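Local coordinates for protein rhodopsin (Rubrobacter xylanophilus, PDB 6KFQ) that binds retinal and acts as a light-driven proton pump in the membrane, with exceptionally high thermostability, at residues S103-D108 and G140-L144; I172-I176 and L204-A208. All blocks are in the same frame, centred on the assembly; numbering follows the deposited sequence.

Interaction 1: residues S103-D108 and G140-L144. With MPG ([(Z)-octadec-9-enyl] (2R)-2,3-bis(oxidanyl)propanoate), chain C.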
loop_
_atom_site.group_PDB
_atom_site.type_symbol
_atom_site.label_atom_id
_atom_site.label_comp_id
_atom_site.label_asym_id
_atom_site.label_seq_id
_atom_site.Cartn_x
_atom_site.Cartn_y
_atom_site.Cartn_z
ATOM N N SER A 103 11.072 12.584 -1.727
ATOM C CA SER A 103 11.870 11.832 -0.762
ATOM C C SER A 103 11.079 10.673 -0.182
ATOM O O SER A 103 11.582 9.548 -0.085
ATOM C CB SER A 103 12.345 12.746 0.367
ATOM O OG SER A 103 13.237 13.722 -0.126
ATOM N N LEU A 104 9.850 10.944 0.255
ATOM C CA LEU A 104 9.011 9.889 0.806
ATOM C C LEU A 104 8.765 8.799 -0.221
ATOM O O LEU A 104 8.864 7.603 0.084
ATOM C CB LEU A 104 7.684 10.485 1.290
ATOM C CG LEU A 104 6.661 9.522 1.895
ATOM C CD1 LEU A 104 7.188 8.916 3.198
ATOM C CD2 LEU A 104 5.350 10.239 2.128
ATOM N N ILE A 105 8.433 9.189 -1.453
ATOM C CA ILE A 105 8.110 8.180 -2.460
ATOM C C ILE A 105 9.359 7.384 -2.827
ATOM O O ILE A 105 9.318 6.154 -2.940
ATOM C CB ILE A 105 7.464 8.837 -3.699
ATOM C CG1 ILE A 105 6.102 9.467 -3.363
ATOM C CG2 ILE A 105 7.374 7.842 -4.863
ATOM C CD1 ILE A 105 5.168 8.579 -2.591
ATOM N N ALA A 106 10.495 8.063 -2.986
ATOM C CA ALA A 106 11.724 7.363 -3.343
ATOM C C ALA A 106 12.092 6.329 -2.282
ATOM O O ALA A 106 12.442 5.189 -2.606
ATOM C CB ALA A 106 12.857 8.369 -3.547
ATOM N N LEU A 107 12.004 6.709 -1.007
ATOM C CA LEU A 107 12.249 5.757 0.072
ATOM C C LEU A 107 11.328 4.551 -0.043
ATOM O O LEU A 107 11.762 3.403 0.102
ATOM C CB LEU A 107 12.038 6.446 1.417
ATOM C CG LEU A 107 13.157 6.567 2.449
ATOM C CD1 LEU A 107 14.517 6.530 1.820
ATOM C CD2 LEU A 107 12.961 7.854 3.226
ATOM N N ASP A 108 10.045 4.802 -0.309
ATOM C CA ASP A 108 9.072 3.725 -0.420
ATOM C C ASP A 108 9.385 2.801 -1.592
ATOM O O ASP A 108 9.253 1.576 -1.478
ATOM C CB ASP A 108 7.681 4.324 -0.562
ATOM C CG ASP A 108 6.622 3.271 -0.711
ATOM O OD1 ASP A 108 6.342 2.869 -1.861
ATOM O OD2 ASP A 108 6.103 2.821 0.333
ATOM N N GLY A 140 12.537 4.803 7.314
ATOM C CA GLY A 140 12.510 6.140 6.736
ATOM C C GLY A 140 11.101 6.603 6.397
ATOM O O GLY A 140 10.717 7.730 6.712
ATOM N N VAL A 141 10.320 5.745 5.735
ATOM C CA VAL A 141 8.934 6.091 5.389
ATOM C C VAL A 141 8.137 6.435 6.638
ATOM O O VAL A 141 7.462 7.467 6.700
ATOM C CB VAL A 141 8.266 4.942 4.612
ATOM C CG1 VAL A 141 6.738 5.199 4.457
ATOM C CG2 VAL A 141 8.953 4.733 3.276
ATOM N N LEU A 142 8.159 5.543 7.633
ATOM C CA LEU A 142 7.387 5.780 8.850
ATOM C C LEU A 142 7.809 7.080 9.510
ATOM O O LEU A 142 6.968 7.856 9.982
ATOM C CB LEU A 142 7.575 4.615 9.820
ATOM C CG LEU A 142 7.174 3.233 9.331
ATOM C CD1 LEU A 142 7.620 2.200 10.351
ATOM C CD2 LEU A 142 5.657 3.157 9.113
ATOM N N TYR A 143 9.116 7.339 9.521
ATOM C CA TYR A 143 9.649 8.534 10.159
ATOM C C TYR A 143 9.178 9.802 9.460
ATOM O O TYR A 143 8.812 10.783 10.118
ATOM C CB TYR A 143 11.178 8.476 10.157
ATOM C CG TYR A 143 11.833 9.622 10.878
ATOM C CD1 TYR A 143 12.163 10.800 10.213
ATOM C CD2 TYR A 143 12.126 9.528 12.225
ATOM C CE1 TYR A 143 12.765 11.858 10.884
ATOM C CE2 TYR A 143 12.723 10.572 12.898
ATOM C CZ TYR A 143 13.033 11.734 12.227
ATOM O OH TYR A 143 13.640 12.763 12.915
ATOM N N LEU A 144 9.233 9.827 8.125
ATOM C CA LEU A 144 8.756 11.014 7.426
ATOM C C LEU A 144 7.267 11.192 7.658
ATOM O O LEU A 144 6.783 12.314 7.854
ATOM C CB LEU A 144 9.065 10.913 5.934
ATOM C CG LEU A 144 10.565 11.055 5.638
ATOM C CD1 LEU A 144 10.820 11.014 4.142
ATOM C CD2 LEU A 144 11.090 12.336 6.225
HETATM C C2 MPG C . 9.299 11.736 15.396
HETATM C C3 MPG C . 10.096 10.454 15.486
HETATM C C4 MPG C . 9.404 9.276 14.844
HETATM C C5 MPG C . 10.232 8.010 14.778
HETATM C C6 MPG C . 9.652 6.951 13.867
HETATM C C7 MPG C . 10.551 5.743 13.635
HETATM C C8 MPG C . 10.610 4.779 14.780
HETATM C C9 MPG C . 11.618 3.692 14.569
HETATM C C10 MPG C . 11.407 2.411 14.429
HETATM C C11 MPG C . 10.097 1.691 14.354
HETATM C C12 MPG C . 9.917 0.968 13.055
HETATM C C13 MPG C . 9.244 -0.389 13.167
HETATM C C14 MPG C . 9.453 -1.261 11.956
HETATM C C15 MPG C . 9.229 -2.730 12.200
HETATM C C16 MPG C . 9.861 -3.625 11.162
HETATM C C17 MPG C . 9.764 -5.099 11.461
HETATM C C18 MPG C . 10.538 -5.969 10.500
#
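Leu104, Leu107, Val141 and Leu144 interlock between neighbouring helices of the seven-helix microbial rhodopsin fold, helix 98-120 and helix 124-153. Here the two run nearly antiparallel (155°), their axes 9.3 Å apart, and the side chains that meet do so through apolar methyls, some resting on backbone atoms, as suits a membrane interior. Leu104 and Leu144 point in opposing directions as they pass. With CG trans to its own nitrogen (chi1 180°), Leu104 carries its CD1 methyl toward 140-144, 3.8 Å from Val141 O and also against Leu144 CB. Leu107, in contrast, stands roughly perpendicular to Leu144, their ends touching through Leu107 CD2 and Leu144 CD1 at 3.9 Å. Glycine suits position 140 because it presents bare backbone: Leu107 CD2 comes within 3.9 Å of Gly140 C. Val141 spreads its branches between two neighbours. CG1 reaches Leu104 CD1, while CG2, which lies opposite the valine's own carbonyl carbon, packs on 103-108 between Leu107 CB and the backbone of Asp108. The carboxylate of Asp108 takes no share in this packing. It turns toward helix 70-90, where OD1 is hydrogen-bonded to Thr79 OG1, an Asp-Thr link between helices also found in bacteriorhodopsin; the pairing suits a buried acid near the retinal. On the lipid side of helix 124-153, Leu142 and Tyr143 lie along a bound oleyl chain, and Tyr143 CD2 lies 3.5 Å from C5 of that MPG. At the valine, the tightest approach brings Val141 CG2 to 3.7 Å from Asp108 N.

Interaction 2: residues I172-I176 and L204-A208. With RET (retinal), chain R; MPG ([(Z)-octadec-9-enyl] (2R)-2,3-bis(oxidanyl)propanoate), chain F.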
loop_
_atom_site.group_PDB
_atom_site.type_symbol
_atom_site.label_atom_id
_atom_site.label_comp_id
_atom_site.label_asym_id
_atom_site.label_seq_id
_atom_site.Cartn_x
_atom_site.Cartn_y
_atom_site.Cartn_z
ATOM N N ILE A 172 0.206 2.765 9.404
ATOM C CA ILE A 172 1.380 2.343 10.167
ATOM C C ILE A 172 1.182 0.939 10.730
ATOM O O ILE A 172 2.065 0.075 10.625
ATOM C CB ILE A 172 1.687 3.365 11.272
ATOM C CG1 ILE A 172 2.124 4.705 10.667
ATOM C CG2 ILE A 172 2.787 2.858 12.203
ATOM C CD1 ILE A 172 2.218 5.797 11.705
ATOM N N VAL A 173 0.004 0.670 11.303
ATOM C CA VAL A 173 -0.255 -0.646 11.886
ATOM C C VAL A 173 -0.188 -1.729 10.820
ATOM O O VAL A 173 0.475 -2.759 10.997
ATOM C CB VAL A 173 -1.612 -0.657 12.612
ATOM C CG1 VAL A 173 -1.976 -2.066 13.015
ATOM C CG2 VAL A 173 -1.555 0.260 13.840
ATOM N N LEU A 174 -0.891 -1.527 9.708
ATOM C CA LEU A 174 -0.961 -2.570 8.688
ATOM C C LEU A 174 0.379 -2.748 7.988
ATOM O O LEU A 174 0.804 -3.881 7.738
ATOM C CB LEU A 174 -2.059 -2.241 7.669
ATOM C CG LEU A 174 -3.507 -2.331 8.158
ATOM C CD1 LEU A 174 -4.439 -1.943 7.029
ATOM C CD2 LEU A 174 -3.846 -3.731 8.651
ATOM N N TRP A 175 1.069 -1.647 7.671
ATOM C CA TRP A 175 2.300 -1.790 6.904
ATOM C C TRP A 175 3.374 -2.505 7.705
ATOM O O TRP A 175 4.189 -3.226 7.133
ATOM C CB TRP A 175 2.818 -0.433 6.433
ATOM C CG TRP A 175 2.011 0.205 5.318
ATOM C CD1 TRP A 175 0.658 0.107 5.117
ATOM C CD2 TRP A 175 2.514 1.040 4.259
ATOM N NE1 TRP A 175 0.290 0.834 4.001
ATOM C CE2 TRP A 175 1.407 1.423 3.465
ATOM C CE3 TRP A 175 3.788 1.504 3.912
ATOM C CZ2 TRP A 175 1.543 2.241 2.342
ATOM C CZ3 TRP A 175 3.922 2.315 2.801
ATOM C CH2 TRP A 175 2.810 2.675 2.026
ATOM N N ILE A 176 3.402 -2.304 9.022
ATOM C CA ILE A 176 4.345 -3.029 9.863
ATOM C C ILE A 176 4.113 -4.536 9.771
ATOM O O ILE A 176 5.056 -5.330 9.888
ATOM C CB ILE A 176 4.246 -2.495 11.300
ATOM C CG1 ILE A 176 4.915 -1.118 11.378
ATOM C CG2 ILE A 176 4.882 -3.456 12.291
ATOM C CD1 ILE A 176 4.666 -0.420 12.668
ATOM N N LEU A 204 -4.262 -8.189 4.640
ATOM C CA LEU A 204 -3.594 -6.898 4.737
ATOM C C LEU A 204 -3.899 -6.024 3.527
ATOM O O LEU A 204 -4.230 -4.841 3.671
ATOM C CB LEU A 204 -2.076 -7.105 4.879
ATOM C CG LEU A 204 -1.655 -7.745 6.202
ATOM C CD1 LEU A 204 -0.147 -8.087 6.179
ATOM C CD2 LEU A 204 -1.959 -6.784 7.340
ATOM N N ASP A 205 -3.752 -6.577 2.319
ATOM C CA ASP A 205 -3.993 -5.779 1.116
ATOM C C ASP A 205 -5.403 -5.200 1.099
ATOM O O ASP A 205 -5.596 -4.025 0.773
ATOM C CB ASP A 205 -3.784 -6.624 -0.139
ATOM C CG ASP A 205 -2.324 -6.873 -0.452
ATOM O OD1 ASP A 205 -1.442 -6.222 0.162
ATOM O OD2 ASP A 205 -2.068 -7.727 -1.330
ATOM N N LEU A 206 -6.405 -6.010 1.429
ATOM C CA LEU A 206 -7.778 -5.519 1.366
ATOM C C LEU A 206 -8.015 -4.420 2.395
ATOM O O LEU A 206 -8.671 -3.415 2.098
ATOM C CB LEU A 206 -8.753 -6.678 1.563
ATOM C CG LEU A 206 -8.853 -7.604 0.352
ATOM C CD1 LEU A 206 -9.593 -8.870 0.718
ATOM C CD2 LEU A 206 -9.558 -6.897 -0.802
ATOM N N LEU A 207 -7.467 -4.581 3.599
ATOM C CA LEU A 207 -7.608 -3.543 4.615
ATOM C C LEU A 207 -6.830 -2.289 4.231
ATOM O O LEU A 207 -7.346 -1.169 4.321
ATOM C CB LEU A 207 -7.133 -4.076 5.967
ATOM C CG LEU A 207 -7.945 -5.243 6.546
ATOM C CD1 LEU A 207 -7.303 -5.702 7.859
ATOM C CD2 LEU A 207 -9.419 -4.840 6.758
ATOM N N ALA A 208 -5.579 -2.461 3.802
ATOM C CA ALA A 208 -4.709 -1.326 3.509
ATOM C C ALA A 208 -5.107 -0.568 2.250
ATOM O O ALA A 208 -4.634 0.565 2.061
ATOM C CB ALA A 208 -3.253 -1.811 3.391
HETATM C C1 RET R . 8.738 -6.119 2.486
HETATM C C2 RET R . 9.929 -7.058 2.723
HETATM C C3 RET R . 11.220 -6.369 3.108
HETATM C C4 RET R . 11.033 -5.493 4.331
HETATM C C5 RET R . 9.747 -4.695 4.326
HETATM C C6 RET R . 8.753 -4.911 3.445
HETATM C C7 RET R . 7.546 -4.099 3.513
HETATM C C8 RET R . 6.475 -4.032 2.676
HETATM C C9 RET R . 5.282 -3.221 2.778
HETATM C C10 RET R . 4.266 -3.464 1.930
HETATM C C11 RET R . 3.005 -2.784 1.851
HETATM C C12 RET R . 2.111 -3.123 0.927
HETATM C C13 RET R . 0.814 -2.525 0.708
HETATM C C14 RET R . 0.089 -2.928 -0.363
HETATM C C15 RET R . -1.196 -2.445 -0.784
HETATM C C16 RET R . 8.803 -5.653 1.025
HETATM C C17 RET R . 7.489 -7.000 2.674
HETATM C C18 RET R . 9.791 -3.531 5.278
HETATM C C19 RET R . 5.220 -2.161 3.840
HETATM C C20 RET R . 0.355 -1.459 1.662
HETATM C C4 MPG F . 2.187 9.885 15.938
HETATM C C5 MPG F . 1.166 8.778 16.050
HETATM C C6 MPG F . 1.727 7.393 15.834
HETATM C C7 MPG F . 0.694 6.274 15.890
HETATM C C8 MPG F . 1.291 4.902 15.816
HETATM C C9 MPG F . 0.286 3.791 15.820
HETATM C C10 MPG F . 0.610 2.526 15.916
HETATM C C11 MPG F . 2.020 2.046 16.063
HETATM C C12 MPG F . 2.142 0.601 16.434
HETATM C C13 MPG F . 1.827 -0.389 15.325
HETATM C C14 MPG F . 1.962 -1.827 15.765
HETATM C C15 MPG F . 1.836 -2.863 14.674
HETATM C C16 MPG F . 1.978 -4.276 15.185
HETATM C C17 MPG F . 2.042 -5.373 14.157
HETATM C C18 MPG F . 2.239 -6.745 14.759
HETATM O O HOH W 1 -2.560 1.708 3.747
#
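Around Leu174 and Leu204, whose CA atoms are 6.4 Å apart, the last two transmembrane helices of the rhodopsin fold run almost antiparallel at 159°. Leu174 makes most of the contact, wedged against Leu204, Leu207 and Ala208. Its extended side chain, CG opposite the carbonyl carbon (chi1 -70°), drives both methyls into the other helix: CD1 sits 3.6 Å from Leu207 CB and against the backbone and CB of Ala208, while CD2 meets Leu204 CD2 at 3.8 Å. Leu174 and Leu204 run counter to each other where they meet, whereas Leu207 is turned roughly perpendicular to Leu174. A small alanine suits position 208, since its methyl must fit between Leu174 and the retinal. The first bond of Trp175 leads away from 204-208, but its indole end comes nearer and lays one face on the retinal methyl C20, 3.2 Å from the ring plane and displaced toward its rim. Asp205 looks into the same pocket near C14 of the polyene; its carboxylate is held by Tyr178 OH through OD1 and by Tyr49 OH through OD2, as in the second aspartate of the counterion complex of bacteriorhodopsin, whose role it probably shares. The wider pi-type turn at 206-208, also known in bacteriorhodopsin, accompanies a water bridge between the helices: the water accepts from Trp175 NE1 at 3.0 Å and donates to Ala208 O at 2.9 Å.

Overall arrangement
Interactions 1 and 2 follow one another along the chain and have centres 16 Å apart. Interaction 1 lies toward the lipid-facing side of the bundle, whereas interaction 2 is buried beside the chromophore. Helices 124-153 and 158-184, consecutive in sequence, join them, and Leu142 CD2 of the first rests 4.2 Å from Ile172 CG1 of the second. A closer link runs beside the retinal pocket, through its residue Trp175: Asp108 OD2 lies 3.3 Å from Trp175 CZ3, a packing contact. The side chain of Asp108 comes to about 6 Å from retinal, while Trp175 touches it directly. Bound lipid chains line the outer faces of 140-144 and 172-176.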